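Local coordinates for anthranilate-CoA ligase (Stigmatella aurantiaca, PDB 4WV3), which belongs to the ANL superfamily of AMP-binding enzymes, pairing a large AMP-binding region with a smaller C-terminal domain, at residues W199-V203 against H324-R330; D191-T195 against E321-I325; K259-N265 against S286-S292; Y346-D352 against G364-S370. One frame throughout, in Å; residues are numbered along the deposited sequence.

Contact 1 (W199-V203 against H324-R330). With 3UK (5'-O-[(S)-[(2-aminobenzoyl)oxy](hydroxy)phosphoryl]adenosine), chain C.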
# COMPACT_ATOMS: atom_id res chain seq x y z
N TRP A 199 -4.01 9.15 11.71
CA TRP A 199 -4.30 9.54 10.34
C TRP A 199 -5.76 9.34 9.95
O TRP A 199 -6.39 10.24 9.40
CB TRP A 199 -3.39 8.81 9.35
CG TRP A 199 -3.61 9.25 7.93
CD1 TRP A 199 -3.00 10.29 7.30
CD2 TRP A 199 -4.52 8.68 6.99
NE1 TRP A 199 -3.47 10.40 6.01
CE2 TRP A 199 -4.40 9.42 5.79
CE3 TRP A 199 -5.42 7.60 7.03
CZ2 TRP A 199 -5.15 9.12 4.65
CZ3 TRP A 199 -6.16 7.31 5.90
CH2 TRP A 199 -6.02 8.07 4.73
N GLY A 200 -6.29 8.15 10.23
CA GLY A 200 -7.65 7.80 9.85
C GLY A 200 -8.70 8.78 10.36
O GLY A 200 -9.61 9.16 9.62
N VAL A 201 -8.56 9.19 11.61
CA VAL A 201 -9.51 10.10 12.23
C VAL A 201 -9.02 11.55 12.19
O VAL A 201 -9.71 12.43 11.68
CB VAL A 201 -9.79 9.70 13.69
CG1 VAL A 201 -10.72 10.72 14.35
CG2 VAL A 201 -10.39 8.31 13.75
N ASN A 202 -7.83 11.78 12.72
CA ASN A 202 -7.30 13.13 12.86
C ASN A 202 -7.01 13.85 11.54
O ASN A 202 -7.02 15.08 11.49
CB ASN A 202 -6.05 13.13 13.74
CG ASN A 202 -6.32 12.62 15.14
OD1 ASN A 202 -7.47 12.54 15.57
ND2 ASN A 202 -5.26 12.27 15.86
N VAL A 203 -6.74 13.08 10.49
CA VAL A 203 -6.36 13.68 9.21
C VAL A 203 -7.41 13.46 8.12
O VAL A 203 -7.91 14.41 7.53
CB VAL A 203 -5.00 13.16 8.72
CG1 VAL A 203 -4.63 13.80 7.39
CG2 VAL A 203 -3.92 13.43 9.76
N HIS A 324 1.22 2.94 8.14
CA HIS A 324 0.48 3.85 7.28
C HIS A 324 1.06 5.26 7.14
O HIS A 324 2.21 5.51 7.49
CB HIS A 324 -0.98 3.91 7.74
CG HIS A 324 -1.97 3.96 6.62
ND1 HIS A 324 -2.50 5.13 6.15
CD2 HIS A 324 -2.50 2.97 5.87
CE1 HIS A 324 -3.34 4.87 5.16
NE2 HIS A 324 -3.35 3.56 4.97
N ILE A 325 0.23 6.17 6.64
CA ILE A 325 0.66 7.51 6.24
C ILE A 325 1.21 8.37 7.38
O ILE A 325 0.62 8.44 8.46
CB ILE A 325 -0.49 8.26 5.52
CG1 ILE A 325 -0.92 7.49 4.27
CG2 ILE A 325 -0.08 9.68 5.16
CD1 ILE A 325 -1.97 8.19 3.44
N PHE A 326 2.34 9.03 7.13
CA PHE A 326 2.96 9.91 8.11
C PHE A 326 3.06 11.37 7.63
O PHE A 326 3.29 12.28 8.43
CB PHE A 326 4.34 9.38 8.54
CG PHE A 326 5.24 9.03 7.39
CD1 PHE A 326 6.19 9.93 6.93
CD2 PHE A 326 5.16 7.78 6.78
CE1 PHE A 326 7.02 9.61 5.88
CE2 PHE A 326 6.00 7.45 5.73
CZ PHE A 326 6.93 8.37 5.28
N ILE A 327 2.91 11.58 6.33
CA ILE A 327 2.78 12.92 5.76
C ILE A 327 1.60 12.92 4.80
O ILE A 327 1.60 12.16 3.83
CB ILE A 327 4.03 13.34 4.96
CG1 ILE A 327 5.31 13.02 5.73
CG2 ILE A 327 3.96 14.83 4.62
CD1 ILE A 327 6.57 13.26 4.91
N SER A 328 0.61 13.77 5.05
CA SER A 328 -0.60 13.75 4.24
C SER A 328 -1.20 15.13 3.99
O SER A 328 -0.90 16.09 4.69
CB SER A 328 -1.66 12.86 4.89
OG SER A 328 -2.86 12.86 4.13
N ASN A 329 -2.04 15.20 2.96
CA ASN A 329 -2.88 16.37 2.74
C ASN A 329 -4.14 16.24 3.58
O ASN A 329 -4.37 15.21 4.21
CB ASN A 329 -3.25 16.50 1.26
CG ASN A 329 -2.06 16.84 0.39
OD1 ASN A 329 -1.74 18.01 0.18
ND2 ASN A 329 -1.39 15.82 -0.13
N ARG A 330 -4.96 17.29 3.59
CA ARG A 330 -6.16 17.30 4.41
C ARG A 330 -7.33 17.87 3.61
O ARG A 330 -7.11 18.66 2.70
CB ARG A 330 -5.93 18.14 5.67
CG ARG A 330 -4.99 17.49 6.67
CD ARG A 330 -4.25 18.52 7.49
NE ARG A 330 -3.26 17.91 8.37
CZ ARG A 330 -2.05 17.51 7.98
NH1 ARG A 330 -1.68 17.66 6.72
NH2 ARG A 330 -1.22 16.96 8.85
C10 3UK C . 6.60 5.41 -1.53
C15 3UK C . 5.10 7.38 -1.75
C17 3UK C . 5.27 9.53 -2.71
C21 3UK C . 7.68 5.95 -0.64
C26 3UK C . 2.19 2.80 1.83
C28 3UK C . 0.51 4.50 2.16
O01 3UK C . 3.40 2.22 -0.18
C02 3UK C . 3.40 2.19 1.03
O03 3UK C . 4.27 1.30 1.71
P04 3UK C . 5.44 0.53 0.94
O05 3UK C . 6.18 -0.39 1.95
O06 3UK C . 6.51 1.54 0.31
C07 3UK C . 6.68 2.85 0.88
C08 3UK C . 7.36 3.72 -0.14
O09 3UK C . 6.45 4.03 -1.21
N11 3UK C . 5.37 6.10 -1.32
C12 3UK C . 4.28 5.60 -0.68
N13 3UK C . 3.30 6.55 -0.69
C14 3UK C . 3.79 7.67 -1.35
N16 3UK C . 5.82 8.32 -2.43
N18 3UK C . 4.04 9.86 -2.36
C19 3UK C . 3.27 8.99 -1.69
N20 3UK C . 1.95 9.36 -1.32
O22 3UK C . 8.91 5.97 -1.33
C23 3UK C . 7.74 5.01 0.47
O24 3UK C . 9.09 4.94 0.98
O25 3UK C . 4.83 -0.34 -0.15
C27 3UK C . 1.59 3.96 1.42
C29 3UK C . 0.03 3.82 3.33
C30 3UK C . 0.63 2.66 3.75
C31 3UK C . 1.71 2.12 3.01
N32 3UK C . 2.35 0.88 3.45
O HOH W 1 -5.96 17.46 10.19
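Trp199 presses one face of its indole on Ile325 and His324, and here the contact is tight. With CG anti to the backbone N (chi1 -177°), the rings leave helix 191-204 and reach the chain at the pocket. Ile325 CB stands over the five-membered ring, 3.8 Å from its centroid in a CH-pi contact, and Ile325 CD1 meets Trp199 CZ2 at 3.5 Å; a branched aliphatic suits a broad flat face. On the same face the His324 imidazole meets the six-membered ring obliquely, planes at 46°. The indole N-H is buried but satisfied: NE1 donates in the ring plane to Ser328 OG at 3.2 Å, while that hydroxyl spends its own proton on Asn329 O, 2.8 Å away.

The Val203 end is looser. Its CG1 touches Arg330 CG at 3.8 Å and lies over one face of the guanidinium, apolar against the flat side of a partly exposed arginine. A water there bonds Asn202 O at 2.9 Å and, weakly, Arg330 NE.

His324 NE2 bonds Phe222 O, and the imidazole face lies against C29 of 3UK, with Ile325 CG1 beside it. This is a ligand pocket wall backed by a second-shell tryptophan from a helix.

Contact 2 (D191-T195 against E321-I325). With 3UK (5'-O-[(S)-[(2-aminobenzoyl)oxy](hydroxy)phosphoryl]adenosine), chain C.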
# COMPACT_ATOMS: atom_id res chain seq x y z
N ASP A 191 -0.01 -0.56 17.13
CA ASP A 191 0.13 0.18 15.89
C ASP A 191 -1.20 0.38 15.16
O ASP A 191 -1.37 1.35 14.42
CB ASP A 191 1.13 -0.51 14.97
CG ASP A 191 2.51 -0.61 15.59
OD1 ASP A 191 2.86 0.27 16.40
OD2 ASP A 191 3.25 -1.57 15.26
N TYR A 192 -2.13 -0.54 15.37
CA TYR A 192 -3.41 -0.50 14.66
C TYR A 192 -4.37 0.61 15.11
O TYR A 192 -4.84 1.38 14.27
CB TYR A 192 -4.08 -1.88 14.67
CG TYR A 192 -3.40 -2.87 13.75
CD1 TYR A 192 -3.97 -3.21 12.53
CD2 TYR A 192 -2.18 -3.44 14.08
CE1 TYR A 192 -3.36 -4.11 11.68
CE2 TYR A 192 -1.56 -4.34 13.24
CZ TYR A 192 -2.15 -4.67 12.03
OH TYR A 192 -1.54 -5.55 11.18
N PRO A 193 -4.65 0.72 16.42
CA PRO A 193 -5.51 1.85 16.80
C PRO A 193 -4.78 3.18 16.71
O PRO A 193 -5.41 4.22 16.54
CB PRO A 193 -5.87 1.53 18.26
CG PRO A 193 -4.74 0.71 18.75
CD PRO A 193 -4.33 -0.13 17.58
N LEU A 194 -3.45 3.15 16.82
CA LEU A 194 -2.64 4.36 16.74
C LEU A 194 -2.69 4.98 15.34
O LEU A 194 -2.94 6.18 15.20
CB LEU A 194 -1.20 4.08 17.14
CG LEU A 194 -0.89 4.06 18.64
CD1 LEU A 194 0.55 3.64 18.89
CD2 LEU A 194 -1.17 5.42 19.25
N THR A 195 -2.44 4.17 14.32
CA THR A 195 -2.51 4.66 12.94
C THR A 195 -3.95 5.03 12.58
O THR A 195 -4.18 5.97 11.81
CB THR A 195 -1.99 3.62 11.93
OG1 THR A 195 -2.66 2.37 12.12
CG2 THR A 195 -0.49 3.42 12.09
N GLU A 321 6.82 -0.04 7.06
CA GLU A 321 7.57 0.06 8.31
C GLU A 321 6.83 0.91 9.34
O GLU A 321 6.98 0.70 10.55
CB GLU A 321 8.97 0.64 8.06
CG GLU A 321 9.91 -0.29 7.30
CD GLU A 321 9.73 -0.23 5.80
OE1 GLU A 321 8.78 0.44 5.33
OE2 GLU A 321 10.53 -0.86 5.08
N ASN A 322 6.05 1.87 8.86
CA ASN A 322 5.26 2.73 9.73
C ASN A 322 3.79 2.31 9.74
O ASN A 322 2.96 2.92 10.40
CB ASN A 322 5.38 4.19 9.29
CG ASN A 322 4.79 5.16 10.29
OD1 ASN A 322 5.08 5.08 11.49
ND2 ASN A 322 3.95 6.08 9.82
N PHE A 323 3.48 1.27 8.97
CA PHE A 323 2.11 0.79 8.86
C PHE A 323 1.30 1.64 7.88
O PHE A 323 0.76 1.12 6.90
CB PHE A 323 1.43 0.79 10.23
CG PHE A 323 0.19 -0.05 10.30
CD1 PHE A 323 0.28 -1.43 10.40
CD2 PHE A 323 -1.06 0.53 10.25
CE1 PHE A 323 -0.86 -2.21 10.46
CE2 PHE A 323 -2.21 -0.24 10.31
CZ PHE A 323 -2.11 -1.61 10.41
N HIS A 324 1.22 2.94 8.14
CA HIS A 324 0.48 3.85 7.28
C HIS A 324 1.06 5.26 7.14
O HIS A 324 2.21 5.51 7.49
CB HIS A 324 -0.98 3.91 7.74
CG HIS A 324 -1.97 3.96 6.62
ND1 HIS A 324 -2.50 5.13 6.15
CD2 HIS A 324 -2.50 2.97 5.87
CE1 HIS A 324 -3.34 4.87 5.16
NE2 HIS A 324 -3.35 3.56 4.97
N ILE A 325 0.23 6.17 6.64
CA ILE A 325 0.66 7.51 6.24
C ILE A 325 1.21 8.37 7.38
O ILE A 325 0.62 8.44 8.46
CB ILE A 325 -0.49 8.26 5.52
CG1 ILE A 325 -0.92 7.49 4.27
CG2 ILE A 325 -0.08 9.68 5.16
CD1 ILE A 325 -1.97 8.19 3.44
C10 3UK C . 6.60 5.41 -1.53
C15 3UK C . 5.10 7.38 -1.75
C17 3UK C . 5.27 9.53 -2.71
C21 3UK C . 7.68 5.95 -0.64
C26 3UK C . 2.19 2.80 1.83
C28 3UK C . 0.51 4.50 2.16
O01 3UK C . 3.40 2.22 -0.18
C02 3UK C . 3.40 2.19 1.03
O03 3UK C . 4.27 1.30 1.71
P04 3UK C . 5.44 0.53 0.94
O05 3UK C . 6.18 -0.39 1.95
O06 3UK C . 6.51 1.54 0.31
C07 3UK C . 6.68 2.85 0.88
C08 3UK C . 7.36 3.72 -0.14
O09 3UK C . 6.45 4.03 -1.21
N11 3UK C . 5.37 6.10 -1.32
C12 3UK C . 4.28 5.60 -0.68
N13 3UK C . 3.30 6.55 -0.69
C14 3UK C . 3.79 7.67 -1.35
N16 3UK C . 5.82 8.32 -2.43
N18 3UK C . 4.04 9.86 -2.36
C19 3UK C . 3.27 8.99 -1.69
N20 3UK C . 1.95 9.36 -1.32
O22 3UK C . 8.91 5.97 -1.33
C23 3UK C . 7.74 5.01 0.47
O24 3UK C . 9.09 4.94 0.98
O25 3UK C . 4.83 -0.34 -0.15
C27 3UK C . 1.59 3.96 1.42
C29 3UK C . 0.03 3.82 3.33
C30 3UK C . 0.63 2.66 3.75
C31 3UK C . 1.71 2.12 3.01
N32 3UK C . 2.35 0.88 3.45
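Asn322 brings loop 321-325 up to helix 191-204, its backbone O 3.9 Å from Thr195 CG2. An amide suits this bend because it can brace its own chain: Asn322 ND2 donates to His324 O at 3.0 Å, reaching that oxygen from a tilt to the carbonyl plane, while OD1 meets the hydroxyls of Thr372 and Ser370.

In a backbone bend with positive phi (81°), Phe323 has its side chain toward the helix and its carbonyl toward the ligand. Its O accepts from Thr221 OG1 and lies 3.5 Å from C30 of 3UK. The phenyl ring enters edge-first over the face of Tyr192, a T-shaped pair with planes at 67°, although the modelled spacing is too close to be trusted. Tyr192 is held at its far end by a bond between OH and Ser171 OG. The other flank of Phe323 meets Thr195, whose CG2 is 3.5 Å from Phe323 CD2. Thr195 OG1, between its backbone N and carbonyl carbon (chi1 54°), turns back to Asp191 O at 2.8 Å, an oxygen that also accepts a bond from Thr195 N.

At His324 the chain is still close, CB 4.3 Å from Thr195 CB, but the imidazole then leads away from residues 191-195, its ring edge-to-face with Phe230.

No hydrogen bond crosses between the segments. The polar groups named here bond within their own segment or to third residues, so the joint rests on aromatic and apolar fit, and one residue, Phe323, gives the pocket its carbonyl and the helix its ring.

Contact 3 (K259-N265 against S286-S292)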
# COMPACT_ATOMS: atom_id res chain seq x y z
N LYS A 259 -21.64 1.81 -3.42
CA LYS A 259 -21.73 3.20 -2.99
C LYS A 259 -20.85 3.56 -1.78
O LYS A 259 -21.38 3.95 -0.74
CB LYS A 259 -23.18 3.58 -2.70
CG LYS A 259 -24.09 3.53 -3.91
CD LYS A 259 -25.56 3.59 -3.51
CE LYS A 259 -26.46 3.76 -4.72
NZ LYS A 259 -26.17 2.75 -5.77
N PRO A 260 -19.52 3.44 -1.92
CA PRO A 260 -18.65 3.85 -0.82
C PRO A 260 -18.48 5.36 -0.80
O PRO A 260 -18.74 6.01 -1.81
CB PRO A 260 -17.32 3.17 -1.16
CG PRO A 260 -17.32 3.13 -2.65
CD PRO A 260 -18.75 2.90 -3.06
N THR A 261 -18.06 5.91 0.33
CA THR A 261 -17.87 7.35 0.45
C THR A 261 -16.39 7.72 0.37
O THR A 261 -16.04 8.87 0.09
CB THR A 261 -18.45 7.89 1.77
OG1 THR A 261 -17.85 7.22 2.88
CG2 THR A 261 -19.96 7.67 1.80
N ILE A 262 -15.53 6.74 0.61
CA ILE A 262 -14.08 6.95 0.55
C ILE A 262 -13.45 5.96 -0.42
O ILE A 262 -13.75 4.76 -0.37
CB ILE A 262 -13.43 6.77 1.94
CG1 ILE A 262 -14.19 7.58 3.00
CG2 ILE A 262 -11.97 7.17 1.90
CD1 ILE A 262 -14.15 9.07 2.78
N PHE A 263 -12.59 6.45 -1.30
CA PHE A 263 -11.95 5.60 -2.29
C PHE A 263 -10.43 5.71 -2.25
O PHE A 263 -9.87 6.80 -2.36
CB PHE A 263 -12.47 5.94 -3.69
CG PHE A 263 -11.87 5.09 -4.78
CD1 PHE A 263 -11.99 3.71 -4.75
CD2 PHE A 263 -11.20 5.68 -5.85
CE1 PHE A 263 -11.45 2.93 -5.75
CE2 PHE A 263 -10.66 4.90 -6.85
CZ PHE A 263 -10.78 3.53 -6.81
N TYR A 264 -9.76 4.57 -2.09
CA TYR A 264 -8.30 4.53 -2.06
C TYR A 264 -7.77 3.92 -3.36
O TYR A 264 -8.33 2.96 -3.87
CB TYR A 264 -7.80 3.69 -0.88
CG TYR A 264 -8.28 4.13 0.48
CD1 TYR A 264 -9.56 3.81 0.92
CD2 TYR A 264 -7.45 4.83 1.34
CE1 TYR A 264 -10.00 4.19 2.17
CE2 TYR A 264 -7.88 5.22 2.60
CZ TYR A 264 -9.16 4.90 3.01
OH TYR A 264 -9.59 5.28 4.25
N ASN A 265 -6.68 4.49 -3.86
CA ASN A 265 -6.04 3.98 -5.07
C ASN A 265 -4.63 4.55 -5.23
O ASN A 265 -4.20 5.39 -4.44
CB ASN A 265 -6.88 4.29 -6.31
CG ASN A 265 -6.62 3.33 -7.45
OD1 ASN A 265 -5.59 2.66 -7.49
ND2 ASN A 265 -7.56 3.26 -8.39
N SER A 286 -21.47 8.88 -4.59
CA SER A 286 -21.38 8.51 -3.18
C SER A 286 -20.05 8.94 -2.58
O SER A 286 -19.94 9.15 -1.37
CB SER A 286 -21.60 7.00 -3.01
OG SER A 286 -20.64 6.26 -3.74
N LEU A 287 -19.03 9.06 -3.43
CA LEU A 287 -17.71 9.49 -3.00
C LEU A 287 -17.73 10.91 -2.45
O LEU A 287 -18.27 11.82 -3.08
CB LEU A 287 -16.73 9.40 -4.17
CG LEU A 287 -15.72 8.25 -4.18
CD1 LEU A 287 -16.35 6.96 -3.70
CD2 LEU A 287 -15.15 8.07 -5.58
N ARG A 288 -17.14 11.10 -1.27
CA ARG A 288 -16.98 12.44 -0.71
C ARG A 288 -15.49 12.78 -0.64
O ARG A 288 -15.11 13.95 -0.64
CB ARG A 288 -17.62 12.54 0.67
CG ARG A 288 -16.88 11.82 1.79
CD ARG A 288 -17.59 12.00 3.12
NE ARG A 288 -16.87 11.39 4.23
CZ ARG A 288 -16.01 12.03 5.02
NH1 ARG A 288 -15.77 13.32 4.81
NH2 ARG A 288 -15.40 11.40 6.00
N LEU A 289 -14.66 11.74 -0.60
CA LEU A 289 -13.21 11.90 -0.56
C LEU A 289 -12.51 10.74 -1.24
O LEU A 289 -13.00 9.61 -1.23
CB LEU A 289 -12.72 12.03 0.88
CG LEU A 289 -12.78 13.40 1.54
CD1 LEU A 289 -12.25 13.33 2.96
CD2 LEU A 289 -11.99 14.42 0.72
N CYS A 290 -11.36 11.02 -1.83
CA CYS A 290 -10.51 9.98 -2.41
C CYS A 290 -9.11 10.08 -1.82
O CYS A 290 -8.67 11.16 -1.43
CB CYS A 290 -10.46 10.11 -3.93
SG CYS A 290 -12.01 9.68 -4.76
N VAL A 291 -8.42 8.94 -1.75
CA VAL A 291 -7.08 8.89 -1.19
C VAL A 291 -6.11 8.25 -2.17
O VAL A 291 -6.43 7.25 -2.81
CB VAL A 291 -7.06 8.10 0.14
CG1 VAL A 291 -5.66 8.09 0.74
CG2 VAL A 291 -8.06 8.69 1.12
N SER A 292 -4.92 8.85 -2.30
CA SER A 292 -3.88 8.31 -3.18
C SER A 292 -2.57 8.12 -2.42
O SER A 292 -2.21 8.94 -1.58
CB SER A 292 -3.66 9.24 -4.37
OG SER A 292 -2.63 8.76 -5.21
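A beta-alpha-beta unit sets strand 262-265 beside strand 289-292, Ile262 with Leu289 through Asn265 with Ser292, parallel with axes 18° apart. Phe263 uses both backbone groups: N donates to Leu289 O at 3.2 Å, and O accepts from Val291 N at 2.7 Å. Asn265 N continues the ladder to Val291 O at 3.0 Å. Just ahead of strand 262-265, Thr261 O takes two bonds, from Arg288 N at 2.8 Å and Leu289 N at 3.3 Å.

On one face Tyr264 and Val291 lie side by side, Tyr264 CD2 3.5 Å from Val291 CB, so a beta-branched residue fills the flank of a ring. Ile262 CD1 meets Leu289 CB at 3.8 Å and lies over the guanidinium of Arg288, carried there by a CG between backbone N and carbonyl carbon (chi1 73°); Asp210 meets its charge. On the other face, the small Cys290 sets SG 3.9 Å from Phe263 CB, near the plane of the phenyl ring.

Both strands are interior to the mixed sheet, with 211-214 next to 262-265 and 313-318 next to 289-292. Trp199 and Leu204 of helix 191-204 cover Tyr264 and Val291, while Tyr270 of connecting helix 267-274 packs on Asn265, Cys290 and Ser292.

Contact 4 (Y346-D352 against G364-S370)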
# COMPACT_ATOMS: atom_id res chain seq x y z
N TYR A 346 3.46 12.41 14.44
CA TYR A 346 4.63 12.00 13.67
C TYR A 346 5.57 13.18 13.50
O TYR A 346 5.15 14.27 13.11
CB TYR A 346 4.22 11.46 12.30
CG TYR A 346 3.45 10.16 12.36
CD1 TYR A 346 3.82 9.15 13.24
CD2 TYR A 346 2.35 9.94 11.54
CE1 TYR A 346 3.11 7.95 13.29
CE2 TYR A 346 1.64 8.76 11.59
CZ TYR A 346 2.03 7.77 12.46
OH TYR A 346 1.33 6.58 12.51
N GLU A 347 6.85 12.97 13.80
CA GLU A 347 7.85 14.03 13.72
C GLU A 347 8.80 13.78 12.55
O GLU A 347 9.33 12.68 12.40
CB GLU A 347 8.61 14.13 15.04
CG GLU A 347 9.50 15.35 15.16
CD GLU A 347 10.09 15.50 16.54
OE1 GLU A 347 9.51 14.93 17.50
OE2 GLU A 347 11.13 16.18 16.68
N LEU A 348 9.01 14.80 11.74
CA LEU A 348 9.80 14.67 10.51
C LEU A 348 11.15 15.36 10.61
O LEU A 348 11.36 16.24 11.45
CB LEU A 348 9.03 15.25 9.33
CG LEU A 348 8.07 14.37 8.52
CD1 LEU A 348 7.39 13.32 9.38
CD2 LEU A 348 7.04 15.27 7.87
N LYS A 349 12.06 14.95 9.76
CA LYS A 349 13.41 15.49 9.70
C LYS A 349 14.00 15.27 8.30
O LYS A 349 13.84 14.24 7.77
CB LYS A 349 14.25 14.81 10.76
CG LYS A 349 15.44 15.59 11.20
CD LYS A 349 15.90 15.18 12.56
CE LYS A 349 16.57 13.86 12.53
NZ LYS A 349 17.50 13.75 13.64
N LEU A 350 14.62 16.27 7.70
CA LEU A 350 15.33 16.08 6.44
C LEU A 350 16.83 16.29 6.61
O LEU A 350 17.28 17.37 6.99
CB LEU A 350 14.79 17.03 5.37
CG LEU A 350 13.34 16.81 4.93
CD1 LEU A 350 12.95 17.79 3.84
CD2 LEU A 350 13.13 15.38 4.47
N VAL A 351 17.60 15.24 6.34
CA VAL A 351 19.04 15.28 6.55
C VAL A 351 19.83 14.95 5.29
O VAL A 351 19.31 14.30 4.38
CB VAL A 351 19.46 14.31 7.67
CG1 VAL A 351 18.86 14.73 9.00
CG2 VAL A 351 19.04 12.89 7.32
N ASP A 352 21.08 15.41 5.24
CA ASP A 352 21.96 15.07 4.13
C ASP A 352 22.45 13.62 4.26
O ASP A 352 22.02 12.89 5.16
CB ASP A 352 23.15 16.03 4.06
CG ASP A 352 23.85 16.23 5.39
OD1 ASP A 352 23.81 15.31 6.24
OD2 ASP A 352 24.45 17.30 5.59
N GLY A 364 16.66 16.46 0.95
CA GLY A 364 17.29 15.72 2.02
C GLY A 364 16.64 14.36 2.22
O GLY A 364 15.58 14.08 1.67
N ASN A 365 17.29 13.52 3.02
CA ASN A 365 16.74 12.20 3.33
C ASN A 365 15.68 12.28 4.42
O ASN A 365 15.81 13.05 5.37
CB ASN A 365 17.86 11.24 3.75
CG ASN A 365 18.93 11.10 2.68
OD1 ASN A 365 18.79 10.30 1.75
ND2 ASN A 365 20.00 11.87 2.82
N VAL A 366 14.62 11.49 4.27
CA VAL A 366 13.51 11.53 5.21
C VAL A 366 13.75 10.67 6.45
O VAL A 366 13.96 9.46 6.35
CB VAL A 366 12.20 11.08 4.54
CG1 VAL A 366 11.09 10.95 5.58
CG2 VAL A 366 11.80 12.06 3.46
N LEU A 367 13.71 11.31 7.61
CA LEU A 367 13.76 10.59 8.88
C LEU A 367 12.43 10.77 9.62
O LEU A 367 12.01 11.89 9.90
CB LEU A 367 14.93 11.07 9.74
CG LEU A 367 16.31 10.54 9.33
CD1 LEU A 367 17.39 11.12 10.22
CD2 LEU A 367 16.33 9.02 9.37
N LEU A 368 11.79 9.65 9.93
CA LEU A 368 10.47 9.68 10.56
C LEU A 368 10.54 9.26 12.03
O LEU A 368 11.16 8.26 12.38
CB LEU A 368 9.51 8.76 9.80
CG LEU A 368 8.16 8.47 10.47
CD1 LEU A 368 7.35 9.75 10.65
CD2 LEU A 368 7.39 7.44 9.66
N ARG A 369 9.89 10.05 12.88
CA ARG A 369 9.78 9.72 14.30
C ARG A 369 8.34 9.30 14.60
O ARG A 369 7.42 10.11 14.49
CB ARG A 369 10.18 10.93 15.15
CG ARG A 369 10.24 10.66 16.64
CD ARG A 369 10.87 11.84 17.35
NE ARG A 369 11.02 11.61 18.79
CZ ARG A 369 11.70 12.41 19.60
NH1 ARG A 369 12.31 13.49 19.12
NH2 ARG A 369 11.79 12.13 20.89
N SER A 370 8.16 8.04 14.98
CA SER A 370 6.83 7.47 15.11
C SER A 370 6.72 6.44 16.23
O SER A 370 7.69 5.75 16.55
CB SER A 370 6.42 6.82 13.79
OG SER A 370 5.34 5.92 13.97
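Val351 O is held by two donors of one residue: Asn365 N at 2.6 Å, in the carbonyl plane, and Asn365 ND2 at 3.0 Å, tilted well out of it. An asparagine suits this end of the pairing because its amide doubles the backbone bond, while OD1 accepts from Lys398 NZ. Val351 N returns a bond to Asn365 O, and the antiparallel ladder runs on through Leu367 N to Lys349 O at 2.9 Å. It finishes at Glu347 and Arg369, where Glu347 N reaches Arg369 O at 3.0 Å and Arg369 N answers to Glu347 O.

Side chains alternate between the faces. Leu367 crosses Val351 at about a right angle, CD1 to CG2 3.8 Å, and also lies along the aliphatic part of Lys349, whose ammonium group makes a cation-pi contact with Trp392. Farther along that face Glu347 and Arg369 run side by side, both extended. Glu347 OE1 is 3.5 Å from Arg369 NH1 but well out of the guanidinium plane, a salt bridge of charge alone; Arg369 NH2 has a second partner in Glu391. The opposite face is apolar: Leu350 CD2 meets Val366 CG2 at 3.7 Å, and Leu348 CD1 meets Leu368 CD1 at 3.8 Å.

Strand 364-369 is flanked by 347-351 and 392-401. Leu348 and Leu368 pack on strand 325-328 through Ile327 and Phe326, and Tyr346 reaches Thr195 and Leu198 of helix 191-204.

How the contacts relate
Contacts 1, 2 and 3 are buried, whereas contact 4 is partly exposed and alone has a salt bridge between its segments. Contacts 1 and 2 use two parts of helix 191-204 against one continuous run, 321-330, and both touch 3UK; ring packing dominates them. Contacts 3 and 4 are strand pairings built on backbone bonds, parallel in the mixed sheet and antiparallel in a separate sheet. The helix shared by contacts 1 and 2 also covers the sheet of contact 3, and contact 4 packs on the pocket chain, where the ring of Tyr346 meets the backbone of Ile325. Contacts 3 and 4 do not touch, their centres being about 29 Å apart.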